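PDB 6EIO: antifreeze protein from Uncultured bacterium, which probably binds to the surface of ice crystals, through two faces of its fold, and so limits their growth in the cold. Local coordinates for residues D134-V148 with K162-W176. Sequence-based numbering, arbitrary orientation. Where two conformers were deposited one is given.
Sequences DVTFDALGDPSAIFV and KVLLSGGALASNIYW. With SO4 (sulfate ion), chain C.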
loop_
_atom_site.group_PDB
_atom_site.type_symbol
_atom_site.label_atom_id
_atom_site.label_comp_id
_atom_site.label_asym_id
_atom_site.label_seq_id
_atom_site.Cartn_x
_atom_site.Cartn_y
_atom_site.Cartn_z
ATOM N N ASP A 134 -3.621 -15.625 -6.142
ATOM C CA ASP A 134 -4.031 -14.255 -5.878
ATOM C C ASP A 134 -4.604 -14.173 -4.471
ATOM O O ASP A 134 -5.079 -15.163 -3.934
ATOM C CB ASP A 134 -5.094 -13.829 -6.881
ATOM C CG ASP A 134 -4.614 -13.970 -8.310
ATOM O OD1 ASP A 134 -3.469 -13.567 -8.584
ATOM O OD2 ASP A 134 -5.387 -14.490 -9.151
ATOM N N VAL A 135 -4.573 -12.993 -3.864
ATOM C CA VAL A 135 -5.219 -12.787 -2.576
ATOM C C VAL A 135 -6.479 -11.965 -2.805
ATOM O O VAL A 135 -6.458 -10.978 -3.543
ATOM C CB VAL A 135 -4.262 -12.169 -1.531
ATOM C CG1 VAL A 135 -3.767 -10.763 -1.966
ATOM C CG2 VAL A 135 -4.933 -12.151 -0.139
ATOM N N THR A 136 -7.577 -12.387 -2.181
ATOM C CA THR A 136 -8.861 -11.718 -2.334
ATOM C C THR A 136 -9.276 -11.098 -1.011
ATOM O O THR A 136 -9.271 -11.774 0.018
ATOM C CB THR A 136 -9.930 -12.708 -2.807
ATOM O OG1 THR A 136 -9.541 -13.244 -4.069
ATOM C CG2 THR A 136 -11.273 -12.039 -2.966
ATOM N N PHE A 137 -9.631 -9.820 -1.051
ATOM C CA PHE A 137 -10.255 -9.143 0.079
ATOM C C PHE A 137 -11.754 -9.140 -0.172
ATOM O O PHE A 137 -12.201 -8.649 -1.209
ATOM C CB PHE A 137 -9.714 -7.721 0.202
ATOM C CG PHE A 137 -8.288 -7.703 0.680
ATOM C CD1 PHE A 137 -7.223 -7.866 -0.187
ATOM C CD2 PHE A 137 -8.012 -7.538 2.011
ATOM C CE1 PHE A 137 -5.931 -7.901 0.298
ATOM C CE2 PHE A 137 -6.719 -7.546 2.480
ATOM C CZ PHE A 137 -5.670 -7.735 1.623
ATOM N N ASP A 138 -12.512 -9.718 0.759
ATOM C CA ASP A 138 -13.945 -9.920 0.582
ATOM C C ASP A 138 -14.661 -9.219 1.730
ATOM O O ASP A 138 -14.487 -9.579 2.895
ATOM C CB ASP A 138 -14.253 -11.415 0.528
ATOM C CG ASP A 138 -15.659 -11.739 0.052
ATOM O OD1 ASP A 138 -16.600 -10.979 0.398
ATOM O OD2 ASP A 138 -15.793 -12.780 -0.649
ATOM N N ALA A 139 -15.415 -8.165 1.388
ATOM C CA ALA A 139 -16.106 -7.343 2.376
ATOM C C ALA A 139 -17.481 -7.884 2.752
ATOM O O ALA A 139 -18.181 -7.258 3.554
ATOM C CB ALA A 139 -16.224 -5.895 1.895
ATOM N N LEU A 140 -17.890 -9.018 2.189
ATOM C CA LEU A 140 -19.121 -9.694 2.611
ATOM C C LEU A 140 -20.354 -8.810 2.444
ATOM O O LEU A 140 -21.362 -9.007 3.138
ATOM C CB LEU A 140 -19.013 -10.225 4.041
ATOM C CG LEU A 140 -17.868 -11.217 4.266
ATOM C CD1 LEU A 140 -17.716 -11.512 5.741
ATOM C CD2 LEU A 140 -18.032 -12.489 3.483
ATOM N N GLY A 141 -20.318 -7.888 1.487
ATOM C CA GLY A 141 -21.453 -7.050 1.167
ATOM C C GLY A 141 -21.488 -5.720 1.880
ATOM O O GLY A 141 -22.481 -4.993 1.741
ATOM N N ASP A 142 -20.441 -5.366 2.622
ATOM C CA ASP A 142 -20.364 -4.093 3.341
ATOM C C ASP A 142 -19.162 -3.313 2.814
ATOM O O ASP A 142 -18.035 -3.510 3.289
ATOM C CB ASP A 142 -20.229 -4.317 4.839
ATOM C CG ASP A 142 -20.141 -3.020 5.621
ATOM O OD1 ASP A 142 -20.227 -1.932 5.019
ATOM O OD2 ASP A 142 -19.980 -3.091 6.854
ATOM N N PRO A 143 -19.359 -2.416 1.849
ATOM C CA PRO A 143 -18.219 -1.676 1.300
ATOM C C PRO A 143 -17.439 -0.888 2.331
ATOM O O PRO A 143 -16.259 -0.601 2.099
ATOM C CB PRO A 143 -18.863 -0.760 0.256
ATOM C CG PRO A 143 -20.091 -1.516 -0.179
ATOM C CD PRO A 143 -20.596 -2.124 1.107
ATOM N N SER A 144 -18.061 -0.507 3.452
ATOM C CA SER A 144 -17.348 0.259 4.473
ATOM C C SER A 144 -16.310 -0.567 5.224
ATOM O O SER A 144 -15.559 -0.009 6.022
ATOM C CB SER A 144 -18.328 0.882 5.483
ATOM O OG SER A 144 -18.791 -0.073 6.425
ATOM N N ALA A 145 -16.249 -1.864 4.983
ATOM C CA ALA A 145 -15.321 -2.735 5.694
ATOM C C ALA A 145 -13.874 -2.282 5.540
ATOM O O ALA A 145 -13.426 -1.932 4.449
ATOM C CB ALA A 145 -15.434 -4.149 5.140
ATOM N N ILE A 146 -13.127 -2.393 6.635
ATOM C CA ILE A 146 -11.715 -2.045 6.695
ATOM C C ILE A 146 -10.879 -3.305 6.927
ATOM O O ILE A 146 -11.260 -4.195 7.703
ATOM C CB ILE A 146 -11.459 -1.009 7.816
ATOM C CG1 ILE A 146 -12.222 0.298 7.561
ATOM C CG2 ILE A 146 -9.967 -0.757 8.021
ATOM C CD1 ILE A 146 -11.740 1.092 6.380
ATOM N N PHE A 147 -9.728 -3.359 6.248
ATOM C CA PHE A 147 -8.776 -4.455 6.341
ATOM C C PHE A 147 -7.411 -3.861 6.657
ATOM O O PHE A 147 -6.913 -3.037 5.886
ATOM C CB PHE A 147 -8.690 -5.220 5.010
ATOM C CG PHE A 147 -10.011 -5.634 4.393
ATOM C CD1 PHE A 147 -10.776 -4.715 3.679
ATOM C CD2 PHE A 147 -10.452 -6.960 4.458
ATOM C CE1 PHE A 147 -11.948 -5.115 3.041
ATOM C CE2 PHE A 147 -11.605 -7.349 3.806
ATOM C CZ PHE A 147 -12.358 -6.424 3.112
ATOM N N VAL A 148 -6.809 -4.286 7.777
ATOM C CA VAL A 148 -5.498 -3.790 8.197
ATOM C C VAL A 148 -4.569 -4.986 8.349
ATOM O O VAL A 148 -4.896 -5.931 9.081
ATOM C CB VAL A 148 -5.581 -3.021 9.524
ATOM C CG1 VAL A 148 -4.190 -2.578 9.983
ATOM C CG2 VAL A 148 -6.531 -1.832 9.402
ATOM N N LYS A 162 -2.039 -10.998 -8.072
ATOM C CA LYS A 162 -3.082 -9.989 -7.994
ATOM C C LYS A 162 -3.646 -9.896 -6.588
ATOM O O LYS A 162 -3.801 -10.899 -5.885
ATOM C CB LYS A 162 -4.238 -10.292 -8.947
ATOM C CG LYS A 162 -3.773 -10.593 -10.380
ATOM C CD LYS A 162 -4.875 -11.152 -11.249
ATOM C CE LYS A 162 -4.325 -11.640 -12.587
ATOM N NZ LYS A 162 -5.383 -12.331 -13.368
ATOM N N VAL A 163 -4.011 -8.663 -6.215
ATOM C CA VAL A 163 -4.928 -8.377 -5.119
ATOM C C VAL A 163 -6.296 -8.137 -5.740
ATOM O O VAL A 163 -6.460 -7.215 -6.549
ATOM C CB VAL A 163 -4.484 -7.156 -4.299
ATOM C CG1 VAL A 163 -5.522 -6.866 -3.220
ATOM C CG2 VAL A 163 -3.105 -7.401 -3.685
ATOM N N LEU A 164 -7.251 -8.980 -5.373
ATOM C CA LEU A 164 -8.596 -8.952 -5.912
ATOM C C LEU A 164 -9.577 -8.475 -4.843
ATOM O O LEU A 164 -9.349 -8.659 -3.645
ATOM C CB LEU A 164 -8.991 -10.350 -6.411
ATOM C CG LEU A 164 -8.063 -10.920 -7.483
ATOM C CD1 LEU A 164 -8.453 -12.358 -7.800
ATOM C CD2 LEU A 164 -8.073 -10.066 -8.749
ATOM N N LEU A 165 -10.680 -7.895 -5.310
ATOM C CA LEU A 165 -11.748 -7.399 -4.460
ATOM C C LEU A 165 -13.021 -8.181 -4.736
ATOM O O LEU A 165 -13.398 -8.366 -5.896
ATOM C CB LEU A 165 -12.016 -5.916 -4.744
ATOM C CG LEU A 165 -10.806 -4.989 -4.600
ATOM C CD1 LEU A 165 -11.175 -3.593 -5.125
ATOM C CD2 LEU A 165 -10.308 -4.908 -3.189
ATOM N N SER A 166 -13.695 -8.588 -3.665
ATOM C CA SER A 166 -14.981 -9.251 -3.754
ATOM C C SER A 166 -15.901 -8.713 -2.670
ATOM O O SER A 166 -15.462 -8.105 -1.693
ATOM C CB SER A 166 -14.848 -10.775 -3.583
ATOM O OG SER A 166 -14.267 -11.391 -4.707
ATOM N N GLY A 167 -17.190 -8.992 -2.834
ATOM C CA GLY A 167 -18.143 -8.643 -1.797
ATOM C C GLY A 167 -18.205 -7.166 -1.498
ATOM O O GLY A 167 -18.556 -6.773 -0.383
ATOM N N GLY A 168 -17.868 -6.326 -2.477
ATOM C CA GLY A 168 -17.915 -4.893 -2.302
ATOM C C GLY A 168 -16.674 -4.262 -1.704
ATOM O O GLY A 168 -16.683 -3.050 -1.440
ATOM N N ALA A 169 -15.600 -5.020 -1.514
ATOM C CA ALA A 169 -14.402 -4.474 -0.891
ATOM C C ALA A 169 -13.808 -3.347 -1.740
ATOM O O ALA A 169 -13.867 -3.364 -2.976
ATOM C CB ALA A 169 -13.363 -5.584 -0.722
ATOM N N LEU A 170 -13.178 -2.399 -1.043
ATOM C CA LEU A 170 -12.647 -1.190 -1.649
ATOM C C LEU A 170 -11.146 -1.050 -1.398
ATOM O O LEU A 170 -10.674 -1.205 -0.268
ATOM C CB LEU A 170 -13.343 0.041 -1.037
ATOM C CG LEU A 170 -14.858 0.103 -1.217
ATOM C CD1 LEU A 170 -15.419 1.287 -0.447
ATOM C CD2 LEU A 170 -15.212 0.176 -2.689
ATOM N N ALA A 171 -10.401 -0.662 -2.439
ATOM C CA ALA A 171 -8.973 -0.404 -2.281
ATOM C C ALA A 171 -8.675 0.745 -1.324
ATOM O O ALA A 171 -7.590 0.775 -0.728
ATOM C CB ALA A 171 -8.344 -0.139 -3.651
ATOM N N SER A 172 -9.609 1.679 -1.170
ATOM C CA SER A 172 -9.485 2.764 -0.206
ATOM C C SER A 172 -9.467 2.285 1.240
ATOM O O SER A 172 -9.207 3.093 2.142
ATOM C CB SER A 172 -10.675 3.716 -0.369
ATOM O OG SER A 172 -11.907 3.042 -0.241
ATOM N N ASN A 173 -9.812 1.011 1.461
ATOM C CA ASN A 173 -10.099 0.497 2.790
ATOM C C ASN A 173 -9.158 -0.628 3.195
ATOM O O ASN A 173 -9.411 -1.305 4.202
ATOM C CB ASN A 173 -11.552 0.013 2.836
ATOM C CG ASN A 173 -12.566 1.149 2.802
ATOM O OD1 ASN A 173 -12.264 2.284 2.429
ATOM N ND2 ASN A 173 -13.786 0.831 3.196
ATOM N N ILE A 174 -8.070 -0.814 2.442
ATOM C CA ILE A 174 -7.084 -1.860 2.667
ATOM C C ILE A 174 -5.746 -1.182 2.965
ATOM O O ILE A 174 -5.305 -0.318 2.198
ATOM C CB ILE A 174 -6.958 -2.776 1.434
ATOM C CG1 ILE A 174 -8.285 -3.478 1.140
ATOM C CG2 ILE A 174 -5.816 -3.786 1.629
ATOM C CD1 ILE A 174 -8.327 -4.121 -0.232
ATOM N N TYR A 175 -5.102 -1.596 4.055
ATOM C CA TYR A 175 -3.851 -0.999 4.496
ATOM C C TYR A 175 -2.847 -2.095 4.807
ATOM O O TYR A 175 -3.169 -3.059 5.520
ATOM C CB TYR A 175 -4.076 -0.183 5.750
ATOM C CG TYR A 175 -5.155 0.861 5.640
ATOM C CD1 TYR A 175 -6.471 0.540 5.935
ATOM C CD2 TYR A 175 -4.863 2.164 5.266
ATOM C CE1 TYR A 175 -7.462 1.487 5.894
ATOM C CE2 TYR A 175 -5.850 3.125 5.212
ATOM C CZ TYR A 175 -7.155 2.777 5.559
ATOM O OH TYR A 175 -8.173 3.698 5.602
ATOM N N TRP A 176 -1.623 -1.911 4.322
ATOM C CA TRP A 176 -0.509 -2.827 4.533
ATOM C C TRP A 176 0.582 -2.043 5.259
ATOM O O TRP A 176 1.192 -1.145 4.669
ATOM C CB TRP A 176 0.057 -3.340 3.204
ATOM C CG TRP A 176 -0.925 -3.866 2.211
ATOM C CD1 TRP A 176 -1.678 -3.128 1.334
ATOM C CD2 TRP A 176 -1.214 -5.248 1.904
ATOM N NE1 TRP A 176 -2.437 -3.948 0.540
ATOM C CE2 TRP A 176 -2.162 -5.249 0.857
ATOM C CE3 TRP A 176 -0.745 -6.476 2.386
ATOM C CZ2 TRP A 176 -2.635 -6.427 0.285
ATOM C CZ3 TRP A 176 -1.231 -7.650 1.818
ATOM C CH2 TRP A 176 -2.165 -7.615 0.787
HETATM S S SO4 C . -17.658 -10.197 -6.556
HETATM O O1 SO4 C . -18.142 -10.142 -5.200
HETATM O O2 SO4 C . -16.337 -10.840 -6.684
HETATM O O3 SO4 C . -18.631 -10.903 -7.375
HETATM O O4 SO4 C . -17.540 -8.826 -7.042
HETATM O O HOH W 1 -6.005 -14.533 -11.760
HETATM O O HOH W 2 -14.103 -2.361 1.736
#
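Phe137 lies where two successive coils meet, and Ile174 and Trp176 of the next coil both pack against its ring. The CD1 methyl of Ile174 makes a CH-pi contact over one face, 4.1 Å from the ring centroid. At the far end of the ring, CZ of Phe137 approaches CZ2 of Trp176 to 3.6 Å; the two planes stand 81° apart, in an oblique meeting. The bond to CB carries the Phe137 ring inward and, with CG anti to the carbonyl carbon (chi1 -71°), CD1 meets Val163 CG1 at 3.6 Å. Beneath these side chains, strands 135-138 and 163-166 pair in parallel, and 147-148 with 174-176 form a second parallel pairing, its register shifted by one residue. Such stacking of coil on coil is the beta-solenoid of ice-binding-like proteins, a worked case of how parallel coils are joined by backbone bonds between strands and by apolar side chains within; Phe137, Phe147 and Ile174 belong to its interior. At the start of the second pairing, Asn173 ND2 donates to Ala145 O (3.1 Å), nearly in its own amide plane yet from above the plane of that carbonyl, while Asn173 O receives Phe147 N. Asn173 OD1 accepts from Ser172 OG at 2.8 Å and is hydrogen-bonded to ND1 of His235 in the C-terminal tag, and Ile146 CD1 packs against the amide carbon. A leucine here, with no amide, would probably leave Ala145 O without this donor and Ser172 OG and His235 without their acceptor. A water donates to both Pro143 O and Ala145 O and accepts from Leu170 N. Farther out, Ser166 O accepts Ala139 N and Ala169 N from opposite faces of its plane, and Gly167 CA passes 3.6 Å from Asp138 OD1, which receives Leu140 N in an Asx turn.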